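Putative trimethylamine methyltransferase (Rhizobium meliloti, PDB 4YYC) probably acts as a methyltransferase of the trimethylamine methyltransferase family. Local coordinates at residues G58-L61 and I62-A66; M250-E254 and T255-A259; N468-E471 and Q472-I475. One frame throughout, in Å; residues are numbered along the deposited sequence.

Interaction 1: residues G58-L61 and I62-A66; sequences GLQL and IERNA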
# COMPACT_ATOMS: atom_id res chain seq x y z
N GLY A 58 -24.34 -5.73 2.27
CA GLY A 58 -23.54 -5.37 3.41
C GLY A 58 -23.72 -3.91 3.76
O GLY A 58 -23.77 -3.55 4.93
N LEU A 59 -23.77 -3.05 2.76
CA LEU A 59 -23.95 -1.63 3.02
C LEU A 59 -25.32 -1.37 3.66
O LEU A 59 -25.42 -0.65 4.65
CB LEU A 59 -23.85 -0.81 1.75
CG LEU A 59 -22.46 -0.80 1.16
CD1 LEU A 59 -22.48 -0.44 -0.31
CD2 LEU A 59 -21.59 0.17 1.97
N GLN A 60 -26.36 -1.96 3.08
CA GLN A 60 -27.70 -1.85 3.67
C GLN A 60 -27.77 -2.39 5.10
O GLN A 60 -28.48 -1.86 5.93
CB GLN A 60 -28.71 -2.58 2.78
CG GLN A 60 -29.00 -1.80 1.51
CD GLN A 60 -30.11 -2.44 0.69
OE1 GLN A 60 -31.03 -3.01 1.23
NE2 GLN A 60 -30.01 -2.35 -0.61
N LEU A 61 -27.02 -3.45 5.37
CA LEU A 61 -27.00 -4.04 6.70
C LEU A 61 -26.42 -3.08 7.73
O LEU A 61 -26.99 -2.89 8.80
CB LEU A 61 -26.19 -5.33 6.64
CG LEU A 61 -25.95 -6.06 7.95
CD1 LEU A 61 -27.26 -6.47 8.57
CD2 LEU A 61 -25.11 -7.31 7.63
N ILE A 62 -25.27 -2.50 7.39
CA ILE A 62 -24.62 -1.53 8.28
C ILE A 62 -25.52 -0.31 8.46
O ILE A 62 -25.68 0.17 9.58
CB ILE A 62 -23.23 -1.12 7.78
CG1 ILE A 62 -22.30 -2.33 7.66
CG2 ILE A 62 -22.62 -0.08 8.71
CD1 ILE A 62 -22.11 -3.11 8.94
N GLU A 63 -26.11 0.19 7.39
CA GLU A 63 -27.00 1.37 7.47
C GLU A 63 -28.22 1.08 8.36
O GLU A 63 -28.58 1.88 9.22
CB GLU A 63 -27.40 1.82 6.05
CG GLU A 63 -26.23 2.43 5.28
CD GLU A 63 -26.46 2.63 3.80
OE1 GLU A 63 -27.28 1.91 3.20
OE2 GLU A 63 -25.73 3.43 3.19
N ARG A 64 -28.82 -0.09 8.20
CA ARG A 64 -29.96 -0.47 9.00
C ARG A 64 -29.57 -0.59 10.48
O ARG A 64 -30.28 -0.08 11.37
CB ARG A 64 -30.47 -1.83 8.50
CG ARG A 64 -31.81 -2.25 8.98
CD ARG A 64 -32.38 -3.34 8.07
NE ARG A 64 -31.47 -4.44 7.82
CZ ARG A 64 -30.98 -4.82 6.63
NH1 ARG A 64 -31.30 -4.22 5.49
NH2 ARG A 64 -30.17 -5.86 6.58
N ASN A 65 -28.44 -1.24 10.74
CA ASN A 65 -27.97 -1.40 12.10
C ASN A 65 -27.61 -0.07 12.77
O ASN A 65 -27.85 0.11 13.97
CB ASN A 65 -26.77 -2.39 12.15
CG ASN A 65 -27.20 -3.83 11.93
OD1 ASN A 65 -28.38 -4.13 11.75
ND2 ASN A 65 -26.21 -4.75 11.95
N ALA A 66 -27.05 0.87 12.01
CA ALA A 66 -26.80 2.19 12.59
C ALA A 66 -28.06 2.92 12.97
O ALA A 66 -28.11 3.57 13.99
CB ALA A 66 -25.94 3.02 11.66
O HOH W 1 -32.17 -2.22 3.92
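Leu61 and Arg64 touch where the end of the arginine folds back along the helix. The chain of Arg64 runs extended as far as CD and then turns (chi3 50°), which carries the guanidinium back over the preceding turn. There NH2 lies 3.6 Å from Leu61 CD1, a van der Waals contact between a methyl and one nitrogen of the charged group. One face of the guanidinium also covers backbone: Gln60 O sits 3.7 Å above its plane, offset toward the rim. Asn65, one residue on, adds a second approach to the same methyl, its ND2 lying 3.9 Å from Leu61 CD1.

The polar side-chain link is indirect. A water in the plane of the guanidinium, at its edge, donates to Gln60 OE1 at 3.0 Å and accepts a weak bond from Arg64 NH1, bridging residues four apart. The other end of the Gln60 amide, NE2, is held by Glu56.

Beneath these groups runs the regular alpha-helical backbone pattern, four consecutive bonds in which the N-H of Ile62, Glu63, Arg64 and Asn65 donates to the carbonyl four residues earlier. Arg64 N to Gln60 O is representative, 2.9 Å with an N-H...O angle of 159°, so Gln60 O takes its hydrogen bond from Arg64 N while lying under that residue's guanidinium.

Other faces of helix 56-73 meet neighbouring elements. Leu59 and Ile62 pack on helix 334-350, where Glu63 also forms a salt bridge with Arg349, while Ile62, Asn65 and Ala66 meet helix 286-307. Asn65 ND2 bonds to Gln431 of the second subunit, on which Leu61 packs as well, so this helix contacts two helices of its own chain and the second subunit.

Interaction 2: residues M250-E254 and T255-A259; sequences MVFDE and TMLGA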
# COMPACT_ATOMS: atom_id res chain seq x y z
N MSE A 250 -20.04 7.04 21.21
CA MSE A 250 -21.41 7.57 21.18
C MSE A 250 -21.60 8.73 22.15
O MSE A 250 -22.66 8.88 22.74
CB MSE A 250 -22.39 6.38 21.40
CG MSE A 250 -22.28 5.35 20.25
SE MSE A 250 -23.43 3.80 20.65
CE MSE A 250 -22.23 2.83 21.90
N VAL A 251 -20.58 9.57 22.30
CA VAL A 251 -20.70 10.79 23.12
C VAL A 251 -20.13 11.93 22.32
O VAL A 251 -19.03 11.80 21.77
CB VAL A 251 -19.90 10.66 24.44
CG1 VAL A 251 -19.84 11.99 25.20
CG2 VAL A 251 -20.51 9.59 25.34
N PHE A 252 -20.84 13.08 22.35
CA PHE A 252 -20.24 14.38 21.99
C PHE A 252 -20.20 15.23 23.25
O PHE A 252 -21.19 15.36 23.91
CB PHE A 252 -21.03 15.09 20.88
CG PHE A 252 -20.84 14.46 19.52
CD1 PHE A 252 -19.76 14.81 18.73
CD2 PHE A 252 -21.73 13.50 19.07
CE1 PHE A 252 -19.55 14.22 17.50
CE2 PHE A 252 -21.54 12.89 17.82
CZ PHE A 252 -20.46 13.24 17.05
N ASP A 253 -19.03 15.78 23.51
CA ASP A 253 -18.80 16.61 24.68
C ASP A 253 -18.89 18.10 24.40
O ASP A 253 -18.84 18.58 23.26
CB ASP A 253 -17.44 16.27 25.27
CG ASP A 253 -17.46 15.01 26.10
OD1 ASP A 253 -18.38 14.87 26.95
OD2 ASP A 253 -16.53 14.18 25.92
N GLU A 254 -19.06 18.83 25.49
CA GLU A 254 -19.24 20.26 25.47
C GLU A 254 -18.25 21.06 24.61
O GLU A 254 -18.64 21.96 23.87
CB GLU A 254 -19.15 20.73 26.94
CG GLU A 254 -19.33 22.19 27.20
CD GLU A 254 -19.35 22.49 28.68
OE1 GLU A 254 -18.71 21.77 29.48
OE2 GLU A 254 -20.02 23.47 29.05
N THR A 255 -16.97 20.79 24.75
CA THR A 255 -15.98 21.58 24.01
C THR A 255 -16.12 21.41 22.52
O THR A 255 -16.11 22.40 21.77
CB THR A 255 -14.56 21.22 24.45
OG1 THR A 255 -14.49 21.49 25.84
CG2 THR A 255 -13.54 22.09 23.70
N MSE A 256 -16.23 20.16 22.09
CA MSE A 256 -16.42 19.87 20.68
C MSE A 256 -17.69 20.41 20.12
O MSE A 256 -17.69 21.01 19.04
CB MSE A 256 -16.25 18.36 20.40
CG MSE A 256 -14.85 17.83 20.67
SE MSE A 256 -13.52 18.56 19.41
CE MSE A 256 -12.85 20.04 20.54
N LEU A 257 -18.78 20.25 20.84
CA LEU A 257 -20.07 20.83 20.42
C LEU A 257 -19.99 22.34 20.35
O LEU A 257 -20.54 22.95 19.45
CB LEU A 257 -21.18 20.37 21.35
CG LEU A 257 -21.56 18.91 21.28
CD1 LEU A 257 -22.47 18.56 22.43
CD2 LEU A 257 -22.17 18.51 19.95
N GLY A 258 -19.28 22.95 21.30
CA GLY A 258 -19.13 24.41 21.31
C GLY A 258 -18.38 24.96 20.11
O GLY A 258 -18.81 25.96 19.53
N ALA A 259 -17.30 24.28 19.72
CA ALA A 259 -16.59 24.68 18.51
C ALA A 259 -17.46 24.46 17.26
O ALA A 259 -17.49 25.32 16.38
CB ALA A 259 -15.29 23.93 18.36
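Phe252 and Leu257 meet across a strand-to-helix junction, where the short strand 251-252 turns into helix 254-265. That helix lies in the connection of a beta-alpha-beta crossover, between the adjacent parallel strands 240-245 and 269-277.

The apolar part is one close approach: Leu257 CD2 comes to 3.7 Å from Phe252 CB. It is the root of the phenylalanine that is touched, because the ring swings away from the helix start and meets Phe77 instead. Leu257 has CG beside its backbone N (chi1 -69°), and this directs the isobutyl group back past the first turn toward the strand. On the way its CG passes 3.4 Å from Asp253 O, and CD1 lies 3.8 Å from Phe252 O, so the branch packs against backbone as well as side chain. Beyond the junction Leu257 also reaches Phe77 and Phe303. Were Leu257 cut back to an alanine, Phe252 CB would probably lose its apolar partner, and a gap is likely to open beside Phe77 and Phe303.

The polar part is carried by the main chain. Asp253 occupies the N-cap position, yet its carboxylate makes no capping bond, and OD2 has instead a weak hydrogen bond from Asn247. Its carbonyl does begin the helical pattern: Leu257 N donates to Asp253 O at 2.9 Å, with an N-H...O angle of 173°. On the strand side, Phe252 forms backbone hydrogen bonds with Glu76 and Arg78, which make strand 251-252 an outermost strand of a mixed sheet within this chain, paired in parallel with strand 75-77.

The next helical bond is shorter but more bent: Gly258 N lies 2.8 Å from Glu254 O, with an angle of 150° at the hydrogen.

Interaction 3: residues N468-E471 and Q472-I475; sequences NSFE and QWEI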
# COMPACT_ATOMS: atom_id res chain seq x y z
N ASN A 468 21.02 4.21 -6.42
CA ASN A 468 22.36 3.99 -6.91
C ASN A 468 22.89 2.59 -6.60
O ASN A 468 22.30 1.85 -5.80
CB ASN A 468 23.28 5.05 -6.33
CG ASN A 468 22.96 6.43 -6.87
OD1 ASN A 468 22.50 6.57 -8.02
ND2 ASN A 468 23.19 7.44 -6.07
N SER A 469 24.00 2.23 -7.22
CA SER A 469 24.65 0.95 -6.87
C SER A 469 25.04 0.90 -5.43
O SER A 469 25.24 1.94 -4.80
CB SER A 469 25.93 0.77 -7.70
OG SER A 469 26.91 1.76 -7.37
N PHE A 470 25.20 -0.30 -4.89
CA PHE A 470 25.79 -0.50 -3.56
C PHE A 470 27.09 0.29 -3.41
O PHE A 470 27.32 0.97 -2.42
CB PHE A 470 26.04 -2.00 -3.25
CG PHE A 470 26.88 -2.22 -2.06
CD1 PHE A 470 26.40 -2.00 -0.79
CD2 PHE A 470 28.20 -2.59 -2.20
CE1 PHE A 470 27.21 -2.17 0.32
CE2 PHE A 470 29.01 -2.77 -1.11
CZ PHE A 470 28.51 -2.55 0.15
N GLU A 471 27.95 0.20 -4.42
CA GLU A 471 29.26 0.82 -4.35
C GLU A 471 29.15 2.32 -4.20
O GLU A 471 29.86 2.90 -3.39
CB GLU A 471 30.12 0.44 -5.54
CG GLU A 471 30.59 -1.02 -5.55
CD GLU A 471 29.52 -2.04 -5.90
OE1 GLU A 471 28.47 -1.71 -6.54
OE2 GLU A 471 29.84 -3.21 -5.50
N GLN A 472 28.30 2.97 -4.97
CA GLN A 472 28.13 4.39 -4.83
C GLN A 472 27.52 4.78 -3.49
O GLN A 472 27.95 5.69 -2.83
CB GLN A 472 27.30 4.95 -5.98
CG GLN A 472 27.12 6.47 -5.85
CD GLN A 472 26.47 7.14 -7.04
OE1 GLN A 472 26.16 6.51 -8.05
NE2 GLN A 472 26.26 8.45 -6.92
N TRP A 473 26.53 4.02 -3.06
CA TRP A 473 25.85 4.30 -1.80
C TRP A 473 26.81 4.13 -0.60
O TRP A 473 26.76 4.92 0.35
CB TRP A 473 24.61 3.40 -1.69
CG TRP A 473 23.92 3.34 -0.35
CD1 TRP A 473 22.91 4.15 0.09
CD2 TRP A 473 24.17 2.39 0.69
NE1 TRP A 473 22.49 3.72 1.35
CE2 TRP A 473 23.26 2.66 1.73
CE3 TRP A 473 25.03 1.32 0.82
CZ2 TRP A 473 23.26 1.92 2.93
CZ3 TRP A 473 25.01 0.58 2.00
CH2 TRP A 473 24.12 0.88 3.03
N GLU A 474 27.72 3.18 -0.69
CA GLU A 474 28.74 2.96 0.36
C GLU A 474 29.71 4.14 0.36
O GLU A 474 30.05 4.66 1.44
CB GLU A 474 29.45 1.62 0.13
CG GLU A 474 30.49 1.28 1.18
CD GLU A 474 31.29 0.01 0.86
OE1 GLU A 474 31.61 -0.30 -0.30
OE2 GLU A 474 31.64 -0.67 1.84
N ILE A 475 30.15 4.59 -0.83
CA ILE A 475 31.00 5.81 -0.96
C ILE A 475 30.35 7.05 -0.34
O ILE A 475 31.01 7.88 0.31
CB ILE A 475 31.34 6.06 -2.45
CG1 ILE A 475 32.35 5.03 -2.91
CG2 ILE A 475 31.86 7.47 -2.73
CD1 ILE A 475 32.46 4.91 -4.42
O HOH W 2 25.30 3.97 -9.04
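Asn468 lays its amide over that of Gln472, the two planes stacked only 7° apart. Asn468 CG is 3.4 Å from Gln472 OE1, so the carbonyl of one amide lies over the carbon of the other. The two nitrogens, both donors, make no bond to each other; Gln472 NE2 is held by Glu476.

Hydrogen bonds fix the start of the helix. Ser469 is the N-cap: OG stands between its backbone N and carbonyl carbon (chi1 65°), and accepts from Gln472 N at 3.0 Å. The return bond of a capping box is replaced by a water, which accepts from Ser469 N at 2.8 Å and donates to Gln472 OE1 at 2.9 Å. Backbone bonds from Trp473, Glu474 and Ile475 to the residues four earlier follow.

The aromatic contact lies on another side. Phe470 CE1 reaches the edge of the Trp473 indole near its plane, 3.9 Å from CZ3. Glu474 CB stands over one face of the Phe470 ring, offset toward its rim, and the carboxylate, turned 43° from that ring, brings OE1 to 3.7 Å from Phe470 CE2.

Arg153 of the second subunit makes a cation-pi contact with Phe470, and Lys364 NZ of that subunit hydrogen-bonds to Asn468 O. Trp473 NE1 is taken by Lys479 O. The chemistry implies a short helix whose first turn is secured by its own polar side chains and a water, while the phenylalanine presents its ring to a cation across the subunit boundary; Glu471 OE2 at the ring edge and the Glu474 carboxylate beside it make its surroundings acidic, which may favour a cation there.

All three contacts are local, and each segment pair comes within reach of the second subunit, in interaction 2 through Met250 and Val251 ahead of the junction. Interactions 1 and 2 are partly buried, their nearest atoms about 8 Å apart; Met250 also packs on helix 56-73, which carries interaction 1, and both draw on helix 286-307. Interaction 3 is a surface contact, its centre about 55 Å from the centres of the other two. The chemistry follows: within the regular helix, carbonyls are paired and an arginine end folds over one of them; at the strand-to-helix junction a leucine provides the apolar contact; on the exposed short helix, a serine cap, stacked amides and a water take over.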